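Local coordinates for protein glucoamylase (Thermoanaerobacterium thermosaccharolyticum, PDB 1LF6) that hydrolyses terminal alpha-1,4-linked glucose residues one after another from the non-reducing ends of starch-like chains, releasing beta-D-glucose, at residues Val97-Leu109 with Lys273-Asn285. Sequence-based numbering, arbitrary orientation.
Sequences VEKFTDKSLGYKL and KNNYIDEWTKYCN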
# COMPACT_ATOMS: atom_id res chain seq x y z
N VAL A 97 3.75 -9.94 -16.03
CA VAL A 97 4.65 -9.91 -14.89
C VAL A 97 4.72 -11.25 -14.17
O VAL A 97 3.75 -12.00 -14.13
CB VAL A 97 4.21 -8.84 -13.86
CG1 VAL A 97 2.89 -9.24 -13.21
CG2 VAL A 97 5.30 -8.66 -12.79
N GLU A 98 5.90 -11.55 -13.62
CA GLU A 98 6.11 -12.78 -12.87
C GLU A 98 7.31 -12.51 -11.97
O GLU A 98 8.20 -11.75 -12.34
CB GLU A 98 6.41 -13.96 -13.80
CG GLU A 98 7.77 -13.93 -14.47
CD GLU A 98 8.15 -15.25 -15.12
OE1 GLU A 98 9.27 -15.34 -15.67
OE2 GLU A 98 7.34 -16.21 -15.08
N LYS A 99 7.33 -13.11 -10.78
CA LYS A 99 8.45 -12.91 -9.86
C LYS A 99 9.56 -13.91 -10.16
O LYS A 99 9.32 -14.94 -10.78
CB LYS A 99 7.99 -13.07 -8.40
CG LYS A 99 6.83 -12.16 -8.00
CD LYS A 99 6.75 -11.91 -6.50
CE LYS A 99 6.60 -13.20 -5.69
NZ LYS A 99 5.36 -13.95 -6.05
N PHE A 100 10.78 -13.59 -9.73
CA PHE A 100 11.93 -14.48 -9.94
C PHE A 100 11.58 -15.84 -9.35
O PHE A 100 11.78 -16.87 -9.98
CB PHE A 100 13.18 -13.90 -9.26
CG PHE A 100 13.68 -12.62 -9.87
CD1 PHE A 100 14.55 -11.80 -9.17
CD2 PHE A 100 13.29 -12.24 -11.16
CE1 PHE A 100 15.03 -10.62 -9.73
CE2 PHE A 100 13.76 -11.05 -11.72
CZ PHE A 100 14.63 -10.24 -11.00
N THR A 101 11.04 -15.82 -8.13
CA THR A 101 10.62 -17.04 -7.44
C THR A 101 9.43 -16.67 -6.55
O THR A 101 9.10 -15.49 -6.40
CB THR A 101 11.72 -17.61 -6.52
OG1 THR A 101 11.92 -16.73 -5.41
CG2 THR A 101 13.03 -17.78 -7.28
N ASP A 102 8.79 -17.68 -5.97
CA ASP A 102 7.65 -17.47 -5.09
C ASP A 102 8.06 -16.94 -3.72
O ASP A 102 7.21 -16.64 -2.88
CB ASP A 102 6.87 -18.77 -4.91
CG ASP A 102 5.90 -19.03 -6.05
OD1 ASP A 102 5.21 -20.08 -6.01
OD2 ASP A 102 5.83 -18.20 -6.98
N LYS A 103 9.36 -16.84 -3.49
CA LYS A 103 9.84 -16.36 -2.20
C LYS A 103 10.82 -15.20 -2.33
O LYS A 103 11.77 -15.08 -1.55
CB LYS A 103 10.48 -17.52 -1.41
CG LYS A 103 9.49 -18.63 -1.07
CD LYS A 103 10.14 -19.81 -0.36
CE LYS A 103 9.12 -20.88 0.02
NZ LYS A 103 9.74 -22.08 0.67
N SER A 104 10.58 -14.34 -3.32
CA SER A 104 11.41 -13.16 -3.55
C SER A 104 10.62 -12.08 -4.29
O SER A 104 9.84 -12.36 -5.19
CB SER A 104 12.67 -13.53 -4.35
OG SER A 104 12.37 -14.13 -5.60
N LEU A 105 10.83 -10.83 -3.88
CA LEU A 105 10.14 -9.71 -4.51
C LEU A 105 10.96 -9.14 -5.66
O LEU A 105 11.18 -7.93 -5.76
CB LEU A 105 9.82 -8.62 -3.48
CG LEU A 105 8.74 -8.97 -2.45
CD1 LEU A 105 8.47 -7.77 -1.55
CD2 LEU A 105 7.46 -9.38 -3.16
N GLY A 106 11.43 -10.04 -6.52
CA GLY A 106 12.21 -9.66 -7.69
C GLY A 106 11.26 -9.90 -8.85
O GLY A 106 10.52 -10.88 -8.83
N TYR A 107 11.29 -9.04 -9.85
CA TYR A 107 10.36 -9.20 -10.97
C TYR A 107 10.94 -9.24 -12.37
O TYR A 107 11.97 -8.63 -12.67
CB TYR A 107 9.31 -8.09 -10.93
CG TYR A 107 8.52 -8.02 -9.64
CD1 TYR A 107 7.25 -8.58 -9.54
CD2 TYR A 107 9.04 -7.36 -8.53
CE1 TYR A 107 6.51 -8.48 -8.37
CE2 TYR A 107 8.31 -7.26 -7.35
CZ TYR A 107 7.05 -7.82 -7.28
OH TYR A 107 6.33 -7.72 -6.10
N LYS A 108 10.22 -9.95 -13.23
CA LYS A 108 10.55 -10.08 -14.63
C LYS A 108 9.34 -9.55 -15.38
O LYS A 108 8.20 -9.95 -15.11
CB LYS A 108 10.78 -11.54 -15.01
CG LYS A 108 11.04 -11.75 -16.50
CD LYS A 108 11.19 -13.23 -16.84
CE LYS A 108 11.43 -13.43 -18.32
NZ LYS A 108 11.51 -14.88 -18.67
N LEU A 109 9.58 -8.64 -16.31
CA LEU A 109 8.49 -8.07 -17.11
C LEU A 109 8.74 -8.34 -18.58
O LEU A 109 9.85 -8.19 -19.08
CB LEU A 109 8.41 -6.55 -16.88
CG LEU A 109 7.90 -6.05 -15.53
CD1 LEU A 109 8.18 -4.56 -15.39
CD2 LEU A 109 6.42 -6.34 -15.40
N LYS A 273 21.69 -10.30 -8.11
CA LYS A 273 20.36 -10.86 -8.24
C LYS A 273 20.14 -12.03 -7.28
O LYS A 273 19.14 -12.08 -6.56
CB LYS A 273 20.13 -11.31 -9.68
CG LYS A 273 18.73 -11.80 -9.97
CD LYS A 273 18.57 -12.13 -11.44
CE LYS A 273 17.28 -12.88 -11.69
NZ LYS A 273 17.20 -13.34 -13.10
N ASN A 274 21.08 -12.97 -7.26
CA ASN A 274 20.97 -14.11 -6.37
C ASN A 274 20.96 -13.69 -4.90
O ASN A 274 20.24 -14.26 -4.09
CB ASN A 274 22.10 -15.12 -6.63
CG ASN A 274 22.00 -15.77 -8.01
OD1 ASN A 274 20.91 -16.06 -8.50
ND2 ASN A 274 23.15 -16.01 -8.63
N ASN A 275 21.77 -12.69 -4.56
CA ASN A 275 21.84 -12.20 -3.18
C ASN A 275 20.50 -11.58 -2.79
O ASN A 275 20.05 -11.71 -1.64
CB ASN A 275 22.95 -11.16 -3.03
CG ASN A 275 24.34 -11.76 -3.13
OD1 ASN A 275 25.34 -11.04 -3.14
ND2 ASN A 275 24.42 -13.08 -3.20
N TYR A 276 19.87 -10.90 -3.74
CA TYR A 276 18.59 -10.26 -3.48
C TYR A 276 17.56 -11.34 -3.19
O TYR A 276 16.84 -11.28 -2.18
CB TYR A 276 18.15 -9.44 -4.70
CG TYR A 276 16.83 -8.72 -4.54
CD1 TYR A 276 16.76 -7.46 -3.96
CD2 TYR A 276 15.64 -9.30 -4.99
CE1 TYR A 276 15.53 -6.78 -3.82
CE2 TYR A 276 14.41 -8.64 -4.86
CZ TYR A 276 14.37 -7.39 -4.27
OH TYR A 276 13.16 -6.74 -4.15
N ILE A 277 17.52 -12.35 -4.06
CA ILE A 277 16.59 -13.47 -3.92
C ILE A 277 16.82 -14.27 -2.64
O ILE A 277 15.87 -14.59 -1.93
CB ILE A 277 16.69 -14.41 -5.14
CG1 ILE A 277 16.27 -13.67 -6.41
CG2 ILE A 277 15.81 -15.64 -4.93
CD1 ILE A 277 16.52 -14.44 -7.70
N ASP A 278 18.08 -14.61 -2.36
CA ASP A 278 18.40 -15.39 -1.16
C ASP A 278 17.94 -14.71 0.12
O ASP A 278 17.43 -15.37 1.03
CB ASP A 278 19.92 -15.65 -1.07
CG ASP A 278 20.44 -16.52 -2.19
OD1 ASP A 278 19.72 -17.45 -2.61
OD2 ASP A 278 21.58 -16.30 -2.64
N GLU A 279 18.14 -13.40 0.21
CA GLU A 279 17.74 -12.66 1.39
C GLU A 279 16.24 -12.77 1.64
O GLU A 279 15.80 -12.97 2.77
CB GLU A 279 18.13 -11.18 1.26
CG GLU A 279 18.86 -10.64 2.48
CD GLU A 279 19.28 -9.18 2.32
OE1 GLU A 279 19.98 -8.67 3.22
OE2 GLU A 279 18.91 -8.55 1.31
N TRP A 280 15.47 -12.65 0.56
CA TRP A 280 14.02 -12.75 0.65
C TRP A 280 13.57 -14.18 0.92
O TRP A 280 12.60 -14.40 1.65
CB TRP A 280 13.38 -12.24 -0.65
CG TRP A 280 13.09 -10.78 -0.62
CD1 TRP A 280 13.58 -9.82 -1.46
CD2 TRP A 280 12.25 -10.09 0.32
NE1 TRP A 280 13.11 -8.58 -1.10
CE2 TRP A 280 12.28 -8.72 -0.01
CE3 TRP A 280 11.47 -10.51 1.41
CZ2 TRP A 280 11.57 -7.76 0.72
CZ3 TRP A 280 10.76 -9.56 2.13
CH2 TRP A 280 10.82 -8.20 1.78
N THR A 281 14.26 -15.14 0.32
CA THR A 281 13.93 -16.55 0.50
C THR A 281 14.17 -16.94 1.95
O THR A 281 13.37 -17.66 2.56
CB THR A 281 14.79 -17.43 -0.43
OG1 THR A 281 14.62 -17.01 -1.78
CG2 THR A 281 14.37 -18.89 -0.32
N LYS A 282 15.27 -16.44 2.51
CA LYS A 282 15.62 -16.70 3.89
C LYS A 282 14.48 -16.28 4.82
O LYS A 282 14.13 -16.99 5.77
CB LYS A 282 16.88 -15.92 4.26
CG LYS A 282 17.30 -16.05 5.71
CD LYS A 282 18.47 -15.13 6.01
CE LYS A 282 18.92 -15.29 7.45
NZ LYS A 282 20.11 -14.44 7.73
N TYR A 283 13.91 -15.12 4.53
CA TYR A 283 12.80 -14.62 5.34
C TYR A 283 11.57 -15.49 5.20
O TYR A 283 10.94 -15.84 6.20
CB TYR A 283 12.45 -13.18 4.95
CG TYR A 283 11.17 -12.72 5.61
CD1 TYR A 283 10.01 -12.52 4.87
CD2 TYR A 283 11.12 -12.51 6.99
CE1 TYR A 283 8.82 -12.12 5.50
CE2 TYR A 283 9.94 -12.12 7.62
CZ TYR A 283 8.80 -11.92 6.87
OH TYR A 283 7.64 -11.52 7.49
N CYS A 284 11.21 -15.85 3.97
CA CYS A 284 10.03 -16.69 3.75
C CYS A 284 10.13 -18.01 4.48
O CYS A 284 9.15 -18.49 5.05
CB CYS A 284 9.82 -16.95 2.25
SG CYS A 284 9.28 -15.52 1.31
N ASN A 285 11.32 -18.60 4.46
CA ASN A 285 11.53 -19.89 5.11
C ASN A 285 11.55 -19.82 6.62
O ASN A 285 11.67 -20.84 7.30
CB ASN A 285 12.81 -20.55 4.59
CG ASN A 285 12.70 -20.96 3.15
OD1 ASN A 285 11.62 -21.34 2.69
ND2 ASN A 285 13.80 -20.90 2.42
O HOH W 1 13.42 -18.23 -3.77
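K103 reaches past the C-terminal end of helix 269-284 to N285, its chain extended beyond CG. CB rests against C284 SG at 3.6 Å, CG and CD pass C284 CB, and NZ donates to N285 OD1 over 2.9 Å, in the carbonyl plane with a C=O...N angle of 157°. With an alanine here, N285 OD1 would probably lose its ammonium donor, and C284 CB the CG and CD packed against it. K103 belongs to the turn joining antiparallel strands 93-99 and 107-113, a beta hairpin of the N-terminal domain's super beta sandwich, and helix 269-284 lies across its tip. Within the turn, T101 OG1 accepts from K103 N in an ST turn and pairs with S104 OG; a water bridges T101 OG1 to T281 OG1. L105 centres an inverse gamma turn, and Y276 OH donates to L105 O at 2.8 Å, from above the carbonyl plane. L105 CD1 meets one face of the W280 six-membered ring, 4.2 Å from its centroid, while the indole NE1 bonds to T42 O. Toward the start of 273-285, the F100 ring is sandwiched between the G106 backbone and K273, whose CE sits 3.7 Å from the ring centroid. K273 is extended throughout, CG trans to the main-chain nitrogen (chi1 -175°), which brings NZ over the same face in a cation-pi contact; NZ also salt-bridges D123. I277 CD1 packs against F100 CD1 at 3.6 Å.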